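PDB 3NOH: putative peptide binding protein from Ruminococcus gnavus, which is of unknown function but probably binds peptides, belonging to a family in the periplasmic-binding-protein clan. Local coordinates for residues S22-N28 with Y110-E116; R40-K44 with A128-I132; F62-E68 with V91-S97. All blocks are in the same frame, centred on the assembly; numbering follows the deposited sequence.

Contact 1 of 3, residues S22-N28 with Y110-E116; sequences SYIFCMN and YEAFLSE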
loop_
_atom_site.group_PDB
_atom_site.type_symbol
_atom_site.label_atom_id
_atom_site.label_comp_id
_atom_site.label_asym_id
_atom_site.label_seq_id
_atom_site.Cartn_x
_atom_site.Cartn_y
_atom_site.Cartn_z
ATOM N N SER A 22 3.281 13.883 -1.866
ATOM C CA SER A 22 3.157 12.624 -2.600
ATOM C C SER A 22 3.366 11.470 -1.691
ATOM O O SER A 22 4.189 11.515 -0.780
ATOM C CB SER A 22 4.250 12.553 -3.708
ATOM O OG SER A 22 4.015 13.502 -4.704
ATOM N N TYR A 23 2.609 10.415 -1.952
ATOM C CA TYR A 23 2.731 9.169 -1.267
ATOM C C TYR A 23 2.831 8.110 -2.304
ATOM O O TYR A 23 2.520 8.322 -3.493
ATOM C CB TYR A 23 1.491 8.924 -0.390
ATOM C CG TYR A 23 1.392 9.910 0.728
ATOM C CD1 TYR A 23 0.859 11.156 0.497
ATOM C CD2 TYR A 23 1.848 9.598 2.018
ATOM C CE1 TYR A 23 0.814 12.119 1.519
ATOM C CE2 TYR A 23 1.800 10.537 3.032
ATOM C CZ TYR A 23 1.292 11.791 2.779
ATOM O OH TYR A 23 1.209 12.729 3.802
ATOM N N ILE A 24 3.290 6.959 -1.824
ATOM C CA ILE A 24 3.258 5.781 -2.644
ATOM C C ILE A 24 2.529 4.627 -2.027
ATOM O O ILE A 24 2.561 4.436 -0.815
ATOM C CB ILE A 24 4.635 5.343 -3.096
ATOM C CG1 ILE A 24 5.521 4.940 -1.952
ATOM C CG2 ILE A 24 5.325 6.398 -4.018
ATOM C CD1 ILE A 24 6.751 4.130 -2.536
ATOM N N PHE A 25 1.812 3.897 -2.904
ATOM C CA PHE A 25 1.278 2.595 -2.616
ATOM C C PHE A 25 2.097 1.606 -3.393
ATOM O O PHE A 25 2.094 1.657 -4.622
ATOM C CB PHE A 25 -0.205 2.479 -2.941
ATOM C CG PHE A 25 -0.759 1.101 -2.770
ATOM C CD1 PHE A 25 -0.891 0.557 -1.523
ATOM C CD2 PHE A 25 -1.151 0.345 -3.891
ATOM C CE1 PHE A 25 -1.378 -0.714 -1.359
ATOM C CE2 PHE A 25 -1.669 -0.935 -3.708
ATOM C CZ PHE A 25 -1.761 -1.454 -2.457
ATOM N N CYS A 26 2.777 0.695 -2.674
ATOM C CA CYS A 26 3.822 -0.115 -3.278
ATOM C C CYS A 26 3.537 -1.594 -2.966
ATOM O O CYS A 26 3.287 -1.944 -1.809
ATOM C CB CYS A 26 5.213 0.306 -2.710
ATOM S SG CYS A 26 6.569 -0.510 -3.538
HETATM N N MSE A 27 3.603 -2.441 -4.003
HETATM C CA MSE A 27 3.358 -3.880 -3.901
HETATM C C MSE A 27 4.605 -4.627 -4.304
HETATM O O MSE A 27 5.300 -4.231 -5.254
HETATM C CB MSE A 27 2.183 -4.294 -4.825
HETATM C CG MSE A 27 0.859 -3.696 -4.388
HETATM SE SE MSE A 27 -0.472 -3.884 -5.727
HETATM C CE MSE A 27 0.183 -2.445 -6.865
ATOM N N ASN A 28 4.857 -5.740 -3.638
ATOM C CA ASN A 28 5.932 -6.659 -3.979
ATOM C C ASN A 28 5.436 -7.637 -5.070
ATOM O O ASN A 28 4.694 -8.591 -4.815
ATOM C CB ASN A 28 6.367 -7.425 -2.728
ATOM C CG ASN A 28 7.545 -8.325 -2.991
ATOM O OD1 ASN A 28 7.918 -8.603 -4.160
ATOM N ND2 ASN A 28 8.138 -8.821 -1.906
ATOM N N TYR A 110 7.990 -7.881 2.637
ATOM C CA TYR A 110 6.745 -7.155 2.746
ATOM C C TYR A 110 5.815 -7.630 1.650
ATOM O O TYR A 110 6.272 -8.244 0.697
ATOM C CB TYR A 110 6.949 -5.607 2.667
ATOM C CG TYR A 110 7.246 -5.127 1.258
ATOM C CD1 TYR A 110 8.505 -5.256 0.704
ATOM C CD2 TYR A 110 6.243 -4.535 0.493
ATOM C CE1 TYR A 110 8.765 -4.798 -0.603
ATOM C CE2 TYR A 110 6.474 -4.105 -0.804
ATOM C CZ TYR A 110 7.746 -4.221 -1.337
ATOM O OH TYR A 110 8.015 -3.835 -2.614
ATOM N N GLU A 111 4.536 -7.298 1.767
ATOM C CA GLU A 111 3.537 -7.599 0.742
ATOM C C GLU A 111 3.204 -6.295 0.057
ATOM O O GLU A 111 3.430 -6.154 -1.160
ATOM C CB GLU A 111 2.303 -8.296 1.359
ATOM C CG GLU A 111 2.757 -9.524 2.165
ATOM C CD GLU A 111 1.660 -10.397 2.707
ATOM O OE1 GLU A 111 0.537 -9.914 2.826
ATOM O OE2 GLU A 111 1.961 -11.566 3.068
ATOM N N ALA A 112 2.671 -5.338 0.813
ATOM C CA ALA A 112 2.406 -3.965 0.308
ATOM C C ALA A 112 2.753 -2.957 1.391
ATOM O O ALA A 112 2.835 -3.300 2.569
ATOM C CB ALA A 112 0.950 -3.771 -0.189
ATOM N N PHE A 113 3.011 -1.716 1.004
ATOM C CA PHE A 113 3.150 -0.653 1.961
ATOM C C PHE A 113 2.642 0.656 1.435
ATOM O O PHE A 113 2.539 0.871 0.209
ATOM C CB PHE A 113 4.583 -0.499 2.527
ATOM C CG PHE A 113 5.628 -0.000 1.554
ATOM C CD1 PHE A 113 5.804 1.350 1.355
ATOM C CD2 PHE A 113 6.427 -0.892 0.858
ATOM C CE1 PHE A 113 6.770 1.821 0.502
ATOM C CE2 PHE A 113 7.399 -0.432 0.001
ATOM C CZ PHE A 113 7.559 0.936 -0.204
ATOM N N LEU A 114 2.394 1.570 2.364
ATOM C CA LEU A 114 2.104 2.972 2.070
ATOM C C LEU A 114 3.170 3.825 2.696
ATOM O O LEU A 114 3.547 3.587 3.841
ATOM C CB LEU A 114 0.766 3.359 2.688
ATOM C CG LEU A 114 -0.478 2.872 1.966
ATOM C CD1 LEU A 114 -1.692 2.912 2.918
ATOM C CD2 LEU A 114 -0.722 3.716 0.697
ATOM N N SER A 115 3.645 4.847 2.003
ATOM C CA SER A 115 4.591 5.760 2.634
ATOM C C SER A 115 4.587 7.103 1.954
ATOM O O SER A 115 4.181 7.261 0.790
ATOM C CB SER A 115 6.035 5.197 2.649
ATOM O OG SER A 115 6.632 5.257 1.344
ATOM N N GLU A 116 5.092 8.102 2.683
ATOM C CA GLU A 116 5.552 9.332 2.059
ATOM C C GLU A 116 6.503 8.920 0.936
ATOM O O GLU A 116 7.291 7.968 1.117
ATOM C CB GLU A 116 6.308 10.225 3.062
ATOM C CG GLU A 116 5.357 10.839 4.053
ATOM C CD GLU A 116 5.953 11.935 4.951
ATOM O OE1 GLU A 116 7.137 12.323 4.793
ATOM O OE2 GLU A 116 5.107 12.509 5.708
HETATM O O HOH W 1 2.360 12.219 6.001
#
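C26 and F113 face each other as a hydrogen-bonded pair where strands 22-27 and 112-116 run antiparallel inside the mixed five-stranded sheet. Backbone bonds form the ladder. C26 N gives to F113 O at 2.9 Å and F113 N returns to C26 O; I24 and S115 exchange the same two bonds, and N28 N extends the ladder to E111 O. At non-hydrogen-bonded positions, the A112 and L114 CA atoms sit in short CA-H...O contact with the carbonyls of C26 and I24.

Apolar packing differs on the two faces. On that of C26 and F113, C26 CB lies over the F113 ring, 3.7 Å from its centroid, while SG approaches the same ring obliquely. F113 CG sits between the backbone N and the carbonyl carbon (chi1 69°), bringing ring atom CE1 within 3.8 Å of I24 CD1. On the other face L114 CD2 meets the edge of the F25 ring at CD1, and helices 37-47 and 71-86 pack against these side chains.

Polar ends close the pairing. Y23 OH, also bound by E20 N, and E116 OE2 share a water. At the far end N28 CB covers one face of the Y110 ring. N28 OD1 accepts from L30 N, and N28 ND2 reaches Y110 O at 3.3 Å, the acceptor lying near the plane of the N28 amide.

Contact 2 of 3, residues R40-K44 with A128-I132; sequences REQLK and ADYII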
loop_
_atom_site.group_PDB
_atom_site.type_symbol
_atom_site.label_atom_id
_atom_site.label_comp_id
_atom_site.label_asym_id
_atom_site.label_seq_id
_atom_site.Cartn_x
_atom_site.Cartn_y
_atom_site.Cartn_z
ATOM N N ARG A 40 -2.836 -6.505 -9.476
ATOM C CA ARG A 40 -2.123 -5.319 -9.050
ATOM C C ARG A 40 -2.678 -4.035 -9.684
ATOM O O ARG A 40 -2.765 -3.030 -8.997
ATOM C CB ARG A 40 -0.619 -5.416 -9.326
ATOM C CG ARG A 40 0.067 -6.525 -8.521
ATOM C CD ARG A 40 1.621 -6.329 -8.446
ATOM N NE ARG A 40 2.203 -6.200 -9.777
ATOM C CZ ARG A 40 2.571 -7.213 -10.571
ATOM N NH1 ARG A 40 2.440 -8.487 -10.181
ATOM N NH2 ARG A 40 3.079 -6.953 -11.776
ATOM N N GLU A 41 -3.041 -4.095 -10.958
ATOM C CA GLU A 41 -3.676 -2.949 -11.640
ATOM C C GLU A 41 -5.040 -2.649 -11.015
ATOM O O GLU A 41 -5.392 -1.486 -10.806
ATOM C CB GLU A 41 -3.778 -3.182 -13.159
ATOM C CG GLU A 41 -2.415 -3.162 -13.908
ATOM C CD GLU A 41 -1.613 -1.859 -13.656
ATOM O OE1 GLU A 41 -2.193 -0.753 -13.804
ATOM O OE2 GLU A 41 -0.421 -1.942 -13.285
ATOM N N GLN A 42 -5.810 -3.698 -10.680
ATOM C CA GLN A 42 -7.091 -3.460 -10.007
ATOM C C GLN A 42 -6.878 -2.745 -8.698
ATOM O O GLN A 42 -7.625 -1.811 -8.383
ATOM C CB GLN A 42 -7.853 -4.751 -9.749
ATOM C CG GLN A 42 -8.506 -5.358 -10.923
ATOM C CD GLN A 42 -9.416 -6.485 -10.489
ATOM O OE1 GLN A 42 -10.350 -6.259 -9.735
ATOM N NE2 GLN A 42 -9.145 -7.696 -10.958
ATOM N N LEU A 43 -5.865 -3.186 -7.936
ATOM C CA LEU A 43 -5.541 -2.536 -6.640
ATOM C C LEU A 43 -5.133 -1.069 -6.797
ATOM O O LEU A 43 -5.525 -0.217 -5.982
ATOM C CB LEU A 43 -4.485 -3.277 -5.813
ATOM C CG LEU A 43 -4.936 -4.585 -5.182
ATOM C CD1 LEU A 43 -3.724 -5.408 -4.718
ATOM C CD2 LEU A 43 -5.939 -4.258 -4.021
ATOM N N LYS A 44 -4.324 -0.768 -7.815
ATOM C CA LYS A 44 -3.993 0.607 -8.079
ATOM C C LYS A 44 -5.240 1.448 -8.317
ATOM O O LYS A 44 -5.383 2.535 -7.740
ATOM C CB LYS A 44 -3.068 0.695 -9.309
ATOM C CG LYS A 44 -1.671 0.177 -9.062
ATOM C CD LYS A 44 -0.866 0.157 -10.338
ATOM C CE LYS A 44 0.520 -0.410 -10.177
ATOM N NZ LYS A 44 1.212 -0.436 -11.504
ATOM N N ALA A 128 9.995 -2.959 -7.252
ATOM C CA ALA A 128 8.611 -3.077 -6.817
ATOM C C ALA A 128 7.635 -2.602 -7.896
ATOM O O ALA A 128 8.042 -2.225 -8.992
ATOM C CB ALA A 128 8.428 -2.285 -5.583
ATOM N N ASP A 129 6.350 -2.668 -7.580
ATOM C CA ASP A 129 5.282 -2.185 -8.451
ATOM C C ASP A 129 4.496 -1.174 -7.635
ATOM O O ASP A 129 3.794 -1.534 -6.672
ATOM C CB ASP A 129 4.386 -3.303 -8.935
ATOM C CG ASP A 129 3.354 -2.817 -9.983
ATOM O OD1 ASP A 129 3.562 -1.747 -10.589
ATOM O OD2 ASP A 129 2.314 -3.480 -10.175
ATOM N N TYR A 130 4.624 0.113 -7.994
ATOM C CA TYR A 130 3.969 1.130 -7.188
ATOM C C TYR A 130 3.249 2.204 -7.992
ATOM O O TYR A 130 3.392 2.307 -9.218
ATOM C CB TYR A 130 4.977 1.779 -6.198
ATOM C CG TYR A 130 6.000 2.596 -6.852
ATOM C CD1 TYR A 130 7.173 2.037 -7.370
ATOM C CD2 TYR A 130 5.753 3.971 -7.102
ATOM C CE1 TYR A 130 8.109 2.835 -8.024
ATOM C CE2 TYR A 130 6.653 4.755 -7.767
ATOM C CZ TYR A 130 7.807 4.202 -8.248
ATOM O OH TYR A 130 8.707 5.005 -8.833
ATOM N N ILE A 131 2.425 2.963 -7.263
ATOM C CA ILE A 131 1.700 4.103 -7.781
ATOM C C ILE A 131 1.877 5.302 -6.847
ATOM O O ILE A 131 1.895 5.136 -5.615
ATOM C CB ILE A 131 0.203 3.741 -8.003
ATOM C CG1 ILE A 131 -0.571 4.864 -8.624
ATOM C CG2 ILE A 131 -0.499 3.317 -6.704
ATOM C CD1 ILE A 131 -1.943 4.369 -9.195
ATOM N N ILE A 132 2.062 6.479 -7.443
ATOM C CA ILE A 132 2.128 7.749 -6.709
ATOM C C ILE A 132 0.720 8.263 -6.513
ATOM O O ILE A 132 -0.086 8.302 -7.467
ATOM C CB ILE A 132 2.963 8.839 -7.409
ATOM C CG1 ILE A 132 4.447 8.553 -7.301
ATOM C CG2 ILE A 132 2.720 10.220 -6.804
ATOM C CD1 ILE A 132 5.263 9.430 -8.162
HETATM O O HOH W 2 1.451 -3.871 -12.687
#
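D129 at the start of edge strand 129-134 is gripped by two cations from helix 37-47, R40 and K44, one turn apart on the side that faces the strand. Helix and strand run nearly parallel, their local axes 18° apart and 9.5 Å at closest approach, so long side chains do the bridging.

The tight part centres on the D129 carboxylate. R40 NE donates to D129 OD2 at 2.8 Å; the oxygen lies in the guanidinium plane, and NE reaches the anti side of OD2, somewhat out of the carboxylate plane. Carboxylate and guanidinium planes stand 82° apart, so this is a single-oxygen bridge through NE. A bend at chi3 (-54°) turns NE toward the acid, while R40 NH1 is held by L34 O. K44 comes across D129 at about a right angle on a chain extended beyond CG and brings NZ to D129 OD1, also 2.8 Å, on the syn side. Nearer the helix backbone the aliphatic part of K44 rests on I131, K44 CB lying 3.8 Å from I131 CD1.

The looser, wetter side is that of E41. This residue leaves the helix pointing away from the strand, yet its carboxylate curls back, and E41 OE2 takes a salt bridge from K44 NZ at 2.8 Å. It stays 4.4 Å from D129 OD2, and one water donates to both oxygens.

K44 NZ thus sits between two acids, and D129 between two bases. Such alternation, with the water mediating between E41 and D129, would be expected to offset the repulsion between the two carboxylates and to favour their ionised forms, while charge pairing and the K44-I131 contact together join helix to edge strand.

Contact 3 of 3, residues F62-E68 with V91-S97; sequences FDIYVSE and VQIKQYS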
loop_
_atom_site.group_PDB
_atom_site.type_symbol
_atom_site.label_atom_id
_atom_site.label_comp_id
_atom_site.label_asym_id
_atom_site.label_seq_id
_atom_site.Cartn_x
_atom_site.Cartn_y
_atom_site.Cartn_z
ATOM N N PHE A 62 -3.906 -9.633 2.043
ATOM C CA PHE A 62 -2.531 -9.131 2.123
ATOM C C PHE A 62 -2.428 -8.052 3.169
ATOM O O PHE A 62 -3.433 -7.476 3.594
ATOM C CB PHE A 62 -1.977 -8.649 0.762
ATOM C CG PHE A 62 -2.675 -7.444 0.194
ATOM C CD1 PHE A 62 -3.847 -7.597 -0.557
ATOM C CD2 PHE A 62 -2.200 -6.171 0.421
ATOM C CE1 PHE A 62 -4.501 -6.462 -1.051
ATOM C CE2 PHE A 62 -2.856 -5.034 -0.111
ATOM C CZ PHE A 62 -4.002 -5.191 -0.840
ATOM N N ASP A 63 -1.215 -7.813 3.626
ATOM C CA ASP A 63 -0.957 -6.793 4.613
ATOM C C ASP A 63 -0.420 -5.538 3.934
ATOM O O ASP A 63 0.356 -5.582 2.955
ATOM C CB ASP A 63 0.058 -7.302 5.647
ATOM C CG ASP A 63 -0.448 -8.497 6.462
ATOM O OD1 ASP A 63 -1.656 -8.673 6.571
ATOM O OD2 ASP A 63 0.416 -9.265 6.983
ATOM N N ILE A 64 -0.724 -4.393 4.533
ATOM C CA ILE A 64 -0.138 -3.128 4.149
ATOM C C ILE A 64 0.651 -2.564 5.324
ATOM O O ILE A 64 0.095 -2.336 6.396
ATOM C CB ILE A 64 -1.199 -2.069 3.737
ATOM C CG1 ILE A 64 -2.003 -2.601 2.546
ATOM C CG2 ILE A 64 -0.508 -0.732 3.382
ATOM C CD1 ILE A 64 -3.226 -1.754 2.131
ATOM N N TYR A 65 1.940 -2.362 5.168
ATOM C CA TYR A 65 2.770 -1.752 6.200
ATOM C C TYR A 65 2.765 -0.229 6.108
ATOM O O TYR A 65 2.610 0.340 5.041
ATOM C CB TYR A 65 4.213 -2.236 6.094
ATOM C CG TYR A 65 4.447 -3.702 6.281
ATOM C CD1 TYR A 65 3.515 -4.523 6.856
ATOM C CD2 TYR A 65 5.686 -4.235 5.937
ATOM C CE1 TYR A 65 3.769 -5.896 7.062
ATOM C CE2 TYR A 65 5.959 -5.572 6.135
ATOM C CZ TYR A 65 5.019 -6.385 6.730
ATOM O OH TYR A 65 5.293 -7.737 6.910
ATOM N N VAL A 66 2.926 0.431 7.242
ATOM C CA VAL A 66 2.927 1.886 7.320
ATOM C C VAL A 66 3.874 2.292 8.441
ATOM O O VAL A 66 3.966 1.595 9.439
ATOM C CB VAL A 66 1.497 2.436 7.586
ATOM C CG1 VAL A 66 0.916 1.884 8.899
ATOM C CG2 VAL A 66 1.467 3.970 7.612
ATOM N N SER A 67 4.533 3.446 8.306
ATOM C CA SER A 67 5.371 3.903 9.400
ATOM C C SER A 67 4.513 4.424 10.578
ATOM O O SER A 67 3.573 5.228 10.402
ATOM C CB SER A 67 6.219 5.062 8.934
ATOM O OG SER A 67 6.882 5.683 10.044
ATOM N N GLU A 68 4.858 3.961 11.767
ATOM C CA GLU A 68 4.109 4.285 12.983
ATOM C C GLU A 68 4.191 5.756 13.412
ATOM O O GLU A 68 3.404 6.189 14.281
ATOM C CB GLU A 68 4.598 3.383 14.125
ATOM C CG GLU A 68 6.019 3.685 14.594
ATOM C CD GLU A 68 6.636 2.560 15.464
ATOM O OE1 GLU A 68 5.948 1.511 15.695
ATOM O OE2 GLU A 68 7.821 2.720 15.877
ATOM N N VAL A 91 -7.686 -7.462 4.184
ATOM C CA VAL A 91 -6.448 -6.711 4.345
ATOM C C VAL A 91 -6.296 -6.275 5.805
ATOM O O VAL A 91 -7.297 -6.024 6.507
ATOM C CB VAL A 91 -6.458 -5.491 3.392
ATOM C CG1 VAL A 91 -5.286 -4.573 3.625
ATOM C CG2 VAL A 91 -6.489 -5.998 1.917
ATOM N N GLN A 92 -5.048 -6.296 6.259
ATOM C CA GLN A 92 -4.638 -5.750 7.568
ATOM C C GLN A 92 -3.606 -4.653 7.347
ATOM O O GLN A 92 -2.764 -4.729 6.428
ATOM C CB GLN A 92 -3.979 -6.840 8.459
ATOM C CG GLN A 92 -4.771 -8.011 8.658
ATOM C CD GLN A 92 -4.084 -9.035 9.526
ATOM O OE1 GLN A 92 -4.601 -9.417 10.570
ATOM N NE2 GLN A 92 -2.883 -9.511 9.072
ATOM N N ILE A 93 -3.635 -3.634 8.199
ATOM C CA ILE A 93 -2.599 -2.607 8.285
ATOM C C ILE A 93 -1.716 -2.980 9.535
ATOM O O ILE A 93 -2.208 -3.291 10.597
ATOM C CB ILE A 93 -3.173 -1.210 8.535
ATOM C CG1 ILE A 93 -4.306 -0.863 7.519
ATOM C CG2 ILE A 93 -2.023 -0.146 8.510
ATOM C CD1 ILE A 93 -3.854 -1.000 6.063
ATOM N N LYS A 94 -0.398 -2.933 9.310
ATOM C CA LYS A 94 0.610 -3.207 10.343
ATOM C C LYS A 94 1.631 -2.106 10.325
ATOM O O LYS A 94 2.283 -1.850 9.290
ATOM C CB LYS A 94 1.316 -4.529 10.053
ATOM C CG LYS A 94 0.439 -5.716 10.204
ATOM C CD LYS A 94 1.225 -7.011 10.129
ATOM C CE LYS A 94 0.290 -8.159 10.181
ATOM N NZ LYS A 94 0.980 -9.460 9.838
ATOM N N GLN A 95 1.756 -1.425 11.458
ATOM C CA GLN A 95 2.688 -0.312 11.595
ATOM C C GLN A 95 3.999 -0.823 12.182
ATOM O O GLN A 95 4.034 -1.697 13.061
ATOM C CB GLN A 95 2.103 0.860 12.404
ATOM C CG GLN A 95 2.007 0.686 13.919
ATOM C CD GLN A 95 0.804 -0.081 14.420
ATOM O OE1 GLN A 95 0.449 -1.155 13.887
ATOM N NE2 GLN A 95 0.192 0.410 15.499
ATOM N N TYR A 96 5.061 -0.186 11.717
ATOM C CA TYR A 96 6.431 -0.412 12.158
ATOM C C TYR A 96 7.152 0.926 12.228
ATOM O O TYR A 96 6.718 1.904 11.641
ATOM C CB TYR A 96 7.169 -1.294 11.136
ATOM C CG TYR A 96 6.591 -2.675 11.012
ATOM C CD1 TYR A 96 6.894 -3.705 11.922
ATOM C CD2 TYR A 96 5.602 -2.921 10.056
ATOM C CE1 TYR A 96 6.281 -4.935 11.837
ATOM C CE2 TYR A 96 5.003 -4.156 9.975
ATOM C CZ TYR A 96 5.328 -5.147 10.847
ATOM O OH TYR A 96 4.699 -6.388 10.750
ATOM N N SER A 97 8.319 0.964 12.862
ATOM C CA SER A 97 9.123 2.165 12.693
ATOM C C SER A 97 9.429 2.400 11.212
ATOM O O SER A 97 9.530 1.462 10.421
ATOM C CB SER A 97 10.428 2.039 13.476
ATOM O OG SER A 97 11.282 1.017 12.935
HETATM O O HOH W 3 3.424 -9.409 8.307
#
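Strands 61-67 and 90-96 are the parallel strands of a right-handed beta-alpha-beta crossover whose connection is helix 71-86, and D63 and Q92, I64 and I93, Y65 and K94, V66 and Q95 pair across them. I64 N donates to Q92 O at 2.8 Å, K94 N donates to I64 O, and the ladder runs on through V66 and Y96 to E68 N; its first rung, Q92 N to F62 O, is weak.

On the face toward the crossover helix the packing is apolar. V91 CG2 lies over one face of the F62 ring, 3.9 Å from its centroid. I64 and I93 lie side by side, I93 CD1 against I64 CB, and in one of the two conformers of V66 its CG1 meets I93 CG2 at 3.6 Å.

The other face is polar and aromatic. Q92 NE2 donates to D63 OD1 at 2.9 Å, almost straight (174°) and within its own amide plane, on the syn side of the oxygen. In one of its two conformers K94 brings NZ into a salt bridge with D63 OD2 at 2.9 Å, approaching from above the carboxylate plane. Farther along, the edge of Y96 points into the face of Y65 in a T-shaped stack, centroids 4.7 Å apart and planes at 67°, with Y96 CE2 above the Y65 ring. With chi1 -64°, Y96 CG is anti to the carbonyl carbon, which brings the ring edge back toward the Y65 face.

In that same conformer K94 NZ also donates to a water shared with Y65 OH, while R104 bonds that hydroxyl and makes a cation-pi contact with Y96. D63 then has a separate donor for each carboxylate oxygen, an arrangement that probably stabilises its negative charge and may link the acid through K94 and water to the tyrosine pair.

Overall arrangement
From the N terminus, strand 22-27 enters the sheet first, and contact 1 closes the loop that starts there when strand 112-116 comes in beside it. Within that loop lie helix 37-47 and the unit of strand 61-67, helix 71-86 and strand 90-96, whose own shorter loop contact 3 closes, nested inside contact 1. Contact 2 starts inside the same loop but ends beyond it, on strand 129-134; it crosses contact 1 and also encloses contact 3. Strand 112-116 joins contact 1 to contact 3 by pairing with 61-67, and strand 22-27 joins contact 1 to contact 2 by pairing with 129-134. Contacts 2 and 3, centres about 16 Å apart, thus flank the central pair.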